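Local atomic coordinates of Rubredoxin\:oxygen oxidoreductase (Desulfovibrio gigas, PDB entry 1E5D), a protein that catalyses the four-electron reduction of one oxygen molecule to two water molecules, using a diiron centre and flavin mononucleotide. Residues T252-F258 with D303-V309; S265-A270 with A341-F345. All blocks are in the same frame, centred on the assembly; numbering follows the deposited sequence.

Interaction 1: residues T252-F258 with D303-V309; sequences TNKVVIF and DAGAVIV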
loop_
_atom_site.group_PDB
_atom_site.type_symbol
_atom_site.label_atom_id
_atom_site.label_comp_id
_atom_site.label_asym_id
_atom_site.label_seq_id
_atom_site.Cartn_x
_atom_site.Cartn_y
_atom_site.Cartn_z
ATOM N N THR A 252 -20.437 5.608 17.129
ATOM C CA THR A 252 -21.750 5.471 16.545
ATOM C C THR A 252 -21.968 3.999 16.188
ATOM O O THR A 252 -21.065 3.168 16.330
ATOM C CB THR A 252 -21.938 6.328 15.287
ATOM O OG1 THR A 252 -21.007 5.877 14.296
ATOM C CG2 THR A 252 -21.617 7.785 15.557
ATOM N N ASN A 253 -23.163 3.683 15.721
ATOM C CA ASN A 253 -23.583 2.342 15.358
ATOM C C ASN A 253 -23.034 1.912 14.004
ATOM O O ASN A 253 -23.590 1.039 13.342
ATOM C CB ASN A 253 -25.116 2.299 15.312
ATOM C CG ASN A 253 -25.675 0.958 15.735
ATOM O OD1 ASN A 253 -24.972 0.160 16.352
ATOM N ND2 ASN A 253 -26.937 0.729 15.392
ATOM N N LYS A 254 -21.945 2.532 13.581
ATOM C CA LYS A 254 -21.332 2.293 12.284
ATOM C C LYS A 254 -20.169 1.316 12.401
ATOM O O LYS A 254 -19.287 1.430 13.251
ATOM C CB LYS A 254 -20.864 3.617 11.692
ATOM C CG LYS A 254 -20.378 3.547 10.254
ATOM C CD LYS A 254 -20.161 4.949 9.714
ATOM C CE LYS A 254 -18.992 5.020 8.751
ATOM N NZ LYS A 254 -18.534 6.427 8.582
ATOM N N VAL A 255 -20.200 0.329 11.510
ATOM C CA VAL A 255 -19.125 -0.657 11.465
ATOM C C VAL A 255 -18.445 -0.552 10.103
ATOM O O VAL A 255 -19.082 -0.581 9.055
ATOM C CB VAL A 255 -19.644 -2.078 11.732
ATOM C CG1 VAL A 255 -18.521 -3.102 11.680
ATOM C CG2 VAL A 255 -20.336 -2.167 13.087
ATOM N N VAL A 256 -17.133 -0.398 10.121
ATOM C CA VAL A 256 -16.275 -0.377 8.963
ATOM C C VAL A 256 -15.502 -1.695 8.925
ATOM O O VAL A 256 -14.726 -2.016 9.824
ATOM C CB VAL A 256 -15.249 0.768 8.990
ATOM C CG1 VAL A 256 -14.192 0.541 7.908
ATOM C CG2 VAL A 256 -15.919 2.116 8.821
ATOM N N ILE A 257 -15.734 -2.456 7.873
ATOM C CA ILE A 257 -14.995 -3.683 7.629
ATOM C C ILE A 257 -14.018 -3.463 6.480
ATOM O O ILE A 257 -14.405 -3.100 5.365
ATOM C CB ILE A 257 -15.943 -4.838 7.280
ATOM C CG1 ILE A 257 -16.961 -5.171 8.371
ATOM C CG2 ILE A 257 -15.142 -6.066 6.881
ATOM C CD1 ILE A 257 -18.169 -5.935 7.864
ATOM N N PHE A 258 -12.723 -3.660 6.709
ATOM C CA PHE A 258 -11.809 -3.530 5.568
ATOM C C PHE A 258 -10.932 -4.775 5.549
ATOM O O PHE A 258 -10.553 -5.340 6.565
ATOM C CB PHE A 258 -11.032 -2.237 5.605
ATOM C CG PHE A 258 -9.853 -2.052 6.522
ATOM C CD1 PHE A 258 -8.590 -2.478 6.147
ATOM C CD2 PHE A 258 -9.977 -1.444 7.754
ATOM C CE1 PHE A 258 -7.480 -2.302 6.948
ATOM C CE2 PHE A 258 -8.872 -1.265 8.570
ATOM C CZ PHE A 258 -7.612 -1.693 8.177
ATOM N N ASP A 303 -15.938 8.201 12.245
ATOM C CA ASP A 303 -17.158 8.189 13.042
ATOM C C ASP A 303 -17.704 6.778 13.193
ATOM O O ASP A 303 -18.862 6.587 13.575
ATOM C CB ASP A 303 -18.198 9.120 12.404
ATOM C CG ASP A 303 -18.478 8.727 10.964
ATOM O OD1 ASP A 303 -17.653 7.973 10.393
ATOM O OD2 ASP A 303 -19.505 9.154 10.400
ATOM N N ALA A 304 -16.901 5.749 12.920
ATOM C CA ALA A 304 -17.375 4.384 13.157
ATOM C C ALA A 304 -17.164 3.982 14.609
ATOM O O ALA A 304 -16.252 4.506 15.257
ATOM C CB ALA A 304 -16.651 3.396 12.260
ATOM N N GLY A 305 -17.962 3.060 15.127
ATOM C CA GLY A 305 -17.719 2.581 16.487
ATOM C C GLY A 305 -16.901 1.310 16.505
ATOM O O GLY A 305 -16.237 0.964 17.486
ATOM N N ALA A 306 -16.929 0.564 15.400
ATOM C CA ALA A 306 -16.114 -0.650 15.354
ATOM C C ALA A 306 -15.366 -0.765 14.034
ATOM O O ALA A 306 -15.897 -0.467 12.964
ATOM C CB ALA A 306 -16.981 -1.882 15.565
ATOM N N VAL A 307 -14.127 -1.218 14.115
ATOM C CA VAL A 307 -13.292 -1.405 12.930
ATOM C C VAL A 307 -12.951 -2.881 12.814
ATOM O O VAL A 307 -12.271 -3.405 13.698
ATOM C CB VAL A 307 -12.024 -0.547 13.034
ATOM C CG1 VAL A 307 -11.037 -0.831 11.924
ATOM C CG2 VAL A 307 -12.410 0.927 13.035
ATOM N N ILE A 308 -13.426 -3.547 11.772
ATOM C CA ILE A 308 -13.123 -4.958 11.549
ATOM C C ILE A 308 -12.169 -5.118 10.363
ATOM O O ILE A 308 -12.412 -4.551 9.300
ATOM C CB ILE A 308 -14.387 -5.785 11.278
ATOM C CG1 ILE A 308 -15.603 -5.349 12.095
ATOM C CG2 ILE A 308 -14.098 -7.272 11.465
ATOM C CD1 ILE A 308 -15.431 -5.561 13.581
ATOM N N VAL A 309 -11.100 -5.878 10.543
ATOM C CA VAL A 309 -10.058 -6.055 9.553
ATOM C C VAL A 309 -9.887 -7.516 9.175
ATOM O O VAL A 309 -9.852 -8.428 10.000
ATOM C CB VAL A 309 -8.677 -5.563 10.028
ATOM C CG1 VAL A 309 -7.772 -5.417 8.812
ATOM C CG2 VAL A 309 -8.774 -4.259 10.788
#

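Interaction 2: residues S265-A270 with A341-F345; sequences STEKMA and AFGSF. With FMN (flavin mononucleotide), chain C.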
loop_
_atom_site.group_PDB
_atom_site.type_symbol
_atom_site.label_atom_id
_atom_site.label_comp_id
_atom_site.label_asym_id
_atom_site.label_seq_id
_atom_site.Cartn_x
_atom_site.Cartn_y
_atom_site.Cartn_z
ATOM N N SER A 265 -11.681 -16.022 -0.201
ATOM C CA SER A 265 -12.339 -16.598 0.984
ATOM C C SER A 265 -12.433 -15.532 2.062
ATOM O O SER A 265 -13.436 -15.408 2.771
ATOM C CB SER A 265 -11.610 -17.834 1.493
ATOM O OG SER A 265 -11.653 -18.898 0.561
ATOM N N THR A 266 -11.376 -14.724 2.204
ATOM C CA THR A 266 -11.484 -13.645 3.192
ATOM C C THR A 266 -12.582 -12.682 2.766
ATOM O O THR A 266 -13.227 -12.015 3.576
ATOM C CB THR A 266 -10.152 -12.910 3.378
ATOM O OG1 THR A 266 -9.158 -13.862 3.784
ATOM C CG2 THR A 266 -10.251 -11.876 4.489
ATOM N N GLU A 267 -12.833 -12.599 1.456
ATOM C CA GLU A 267 -13.890 -11.692 1.012
ATOM C C GLU A 267 -15.276 -12.175 1.435
ATOM O O GLU A 267 -16.097 -11.394 1.927
ATOM C CB GLU A 267 -13.840 -11.492 -0.504
ATOM C CG GLU A 267 -14.727 -10.338 -0.949
ATOM C CD GLU A 267 -15.118 -10.408 -2.410
ATOM O OE1 GLU A 267 -14.315 -10.926 -3.212
ATOM O OE2 GLU A 267 -16.225 -9.931 -2.740
ATOM N N LYS A 268 -15.542 -13.461 1.258
ATOM C CA LYS A 268 -16.785 -14.107 1.661
ATOM C C LYS A 268 -17.061 -13.939 3.153
ATOM O O LYS A 268 -18.160 -13.585 3.578
ATOM C CB LYS A 268 -16.747 -15.596 1.298
ATOM C CG LYS A 268 -16.848 -15.826 -0.200
ATOM C CD LYS A 268 -16.658 -17.284 -0.570
ATOM C CE LYS A 268 -16.100 -17.430 -1.979
ATOM N NZ LYS A 268 -16.531 -18.711 -2.605
ATOM N N MET A 269 -16.034 -14.195 3.959
ATOM C CA MET A 269 -16.124 -13.915 5.386
ATOM C C MET A 269 -16.540 -12.463 5.585
ATOM O O MET A 269 -17.463 -12.163 6.339
ATOM C CB MET A 269 -14.780 -14.242 6.042
ATOM C CG MET A 269 -14.346 -15.687 5.806
ATOM S SD MET A 269 -12.689 -16.031 6.428
ATOM C CE MET A 269 -12.948 -15.898 8.190
ATOM N N ALA A 270 -15.883 -11.530 4.887
ATOM C CA ALA A 270 -16.239 -10.122 5.016
ATOM C C ALA A 270 -17.690 -9.869 4.631
ATOM O O ALA A 270 -18.421 -9.156 5.321
ATOM C CB ALA A 270 -15.331 -9.256 4.159
ATOM N N ALA A 341 -11.145 -8.948 13.998
ATOM C CA ALA A 341 -10.224 -9.472 13.000
ATOM C C ALA A 341 -10.689 -10.822 12.466
ATOM O O ALA A 341 -11.403 -11.595 13.096
ATOM C CB ALA A 341 -8.823 -9.593 13.564
ATOM N N PHE A 342 -10.277 -11.129 11.234
ATOM C CA PHE A 342 -10.696 -12.402 10.655
ATOM C C PHE A 342 -9.822 -12.707 9.452
ATOM O O PHE A 342 -9.067 -11.861 8.980
ATOM C CB PHE A 342 -12.172 -12.350 10.271
ATOM C CG PHE A 342 -12.486 -11.351 9.170
ATOM C CD1 PHE A 342 -12.601 -10.003 9.468
ATOM C CD2 PHE A 342 -12.658 -11.764 7.856
ATOM C CE1 PHE A 342 -12.889 -9.073 8.483
ATOM C CE2 PHE A 342 -12.951 -10.843 6.867
ATOM C CZ PHE A 342 -13.069 -9.494 7.177
ATOM N N GLY A 343 -9.908 -13.929 8.936
ATOM C CA GLY A 343 -9.072 -14.242 7.789
ATOM C C GLY A 343 -9.032 -15.728 7.500
ATOM O O GLY A 343 -9.479 -16.538 8.304
ATOM N N SER A 344 -8.498 -16.037 6.328
ATOM C CA SER A 344 -8.301 -17.402 5.872
ATOM C C SER A 344 -6.804 -17.657 5.795
ATOM O O SER A 344 -6.031 -16.720 5.579
ATOM C CB SER A 344 -8.987 -17.611 4.528
ATOM O OG SER A 344 -9.032 -18.973 4.177
ATOM N N PHE A 345 -6.378 -18.887 5.990
ATOM C CA PHE A 345 -4.968 -19.249 6.024
ATOM C C PHE A 345 -4.833 -20.658 5.459
ATOM O O PHE A 345 -5.856 -21.348 5.366
ATOM C CB PHE A 345 -4.381 -19.190 7.442
ATOM C CG PHE A 345 -4.936 -20.304 8.320
ATOM C CD1 PHE A 345 -6.217 -20.201 8.834
ATOM C CD2 PHE A 345 -4.176 -21.430 8.596
ATOM C CE1 PHE A 345 -6.737 -21.227 9.602
ATOM C CE2 PHE A 345 -4.694 -22.459 9.362
ATOM C CZ PHE A 345 -5.979 -22.358 9.861
HETATM N N1 FMN C . -1.174 -19.606 4.113
HETATM C C2 FMN C . -0.475 -19.771 5.228
HETATM O O2 FMN C . -0.861 -20.455 6.138
HETATM N N3 FMN C . 0.780 -19.134 5.421
HETATM C C4 FMN C . 1.485 -18.644 4.337
HETATM O O4 FMN C . 2.541 -18.083 4.560
HETATM C C4A FMN C . 0.741 -18.503 3.093
HETATM N N5 FMN C . 1.208 -17.710 2.103
HETATM C C5A FMN C . 0.626 -17.881 0.869
HETATM C C6 FMN C . 1.179 -17.161 -0.221
HETATM C C7 FMN C . 0.517 -17.069 -1.422
HETATM C C7M FMN C . 0.974 -16.067 -2.447
HETATM C C8 FMN C . -0.787 -17.683 -1.573
HETATM C C8M FMN C . -1.421 -17.785 -2.941
HETATM C C9 FMN C . -1.238 -18.558 -0.572
HETATM C C9A FMN C . -0.649 -18.486 0.692
HETATM N N10 FMN C . -1.258 -19.023 1.868
HETATM C C10 FMN C . -0.582 -19.104 3.009
HETATM C "C1'" FMN C . -2.562 -19.706 1.697
HETATM C "C2'" FMN C . -3.730 -18.688 1.736
HETATM O "O2'" FMN C . -3.754 -18.019 2.991
HETATM C "C3'" FMN C . -4.992 -19.517 1.555
HETATM O "O3'" FMN C . -5.079 -19.807 0.162
HETATM C "C4'" FMN C . -6.236 -18.731 1.976
HETATM O "O4'" FMN C . -7.411 -19.530 1.762
HETATM C "C5'" FMN C . -6.272 -17.468 1.142
HETATM O "O5'" FMN C . -7.551 -16.640 1.526
HETATM P P FMN C . -8.201 -15.689 0.529
HETATM O O1P FMN C . -9.024 -14.705 1.363
HETATM O O2P FMN C . -7.274 -15.113 -0.337
HETATM O O3P FMN C . -9.117 -16.439 -0.324
#

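Interaction 1: residues T252-F258 with D303-V309
Strands 254-258 and 306-309 run as parallel neighbours in the five-stranded sheet of the flavodoxin-like domain; the axes of these two short segments approach to 4.7 Å and are inclined at 17°. The ladder starts at Lys254 O, which accepts Gly305 N at 2.8 Å and, more weakly, Ala306 N. It continues as Val256 N to Ala306 O (3.1 Å), Ile308 N to Val256 O and Phe258 N to Ile308 O. On one face of the sheet Val255 and Ile308 slant across each other, CG1 to CG1 3.7 Å, and Ile257 lies alongside Ile308; helix 379-400 packs on Ala306 and Ile308 here. On the other face the Phe258 ring, swung by a chi1 of 77° toward the neighbouring strand, takes Val309 CG1 over one face, a CH-pi contact 4.0 Å from the centroid, while Val307 CG1 approaches CE2 obliquely. Helix 320-331 covers Phe258 and Val309. Where the two segments begin, Lys254 NZ reaches the syn side of Asp303 OD1, 26° out of the carboxylate plane, and also pairs with Glu300. Two carboxylates around one ammonium probably hold Lys254 in its charged form, at the partly exposed end of an otherwise apolar, buried strand pair.

Interaction 2: residues S265-A270 with A341-F345
The Phe342 ring meets the start of helix 265-279 with its CD2-CE2-CZ side. Thr266 O lies at the ring edge, in plane, 3.5 Å from Phe342 CE2, while Met269 CB (3.7 Å from Phe342 CD2) and the backbone N of Ala270 approach obliquely. Ala270 CB touches Phe342 CZ, and Thr266 CG2 lies 3.7 Å from Phe342 CE2. Met269 bends at chi3 (68°), which lays CE against the carbonyl O of Gly343, the next residue of the strand; it also touches Val371 and Val373 of the adjoining strand and Leu385 of helix 379-400. Phe345 points away from the helix and has FMN O2 at its ring edge.

The phosphate of flavin mononucleotide (FMN) sits at the N-terminal end of the helix, beside the strand end. Ser265 N donates to FMN O3P at 2.6 Å, and both Thr266 N and Thr266 OG1 donate to FMN O1P, OG1 at 2.6 Å. The same OG1 accepts a weak bond from Ser344 N (3.4 Å). Ser344 OG receives the ribityl FMN O4' at 3.0 Å, and its own proton is shared between Asn375 O, the stronger partner, and Val373 O. The helix dipole would probably favour the bound phosphate. A phosphate held at the N-terminus of the helix that follows the first strand of the domain is the FMN-binding arrangement of the flavodoxin fold.

Overall arrangement
Both contacts belong to the flavodoxin-like domain and reach the same parallel sheet, their centres about 16 Å apart. Along the chain their segments alternate: 252-258, 265-270, 303-309, 341-345. Strand 254-259 is followed, after a short loop that also binds FMN, by helix 265-279, and strands 306-310 and 338-345 are neighbours in the sheet, joined by a probable hydrogen bond from Phe342 N to Val309 O. Phe342 also packs on Ile257 and Ile308, carrying the apolar layer of interaction 1 to the helix of interaction 2. Interaction 1 thus forms part of the sheet's interior, with the side chain of Ile257 about 12 Å from the flavin, whereas interaction 2 reaches the cofactor itself, far from the diiron centre.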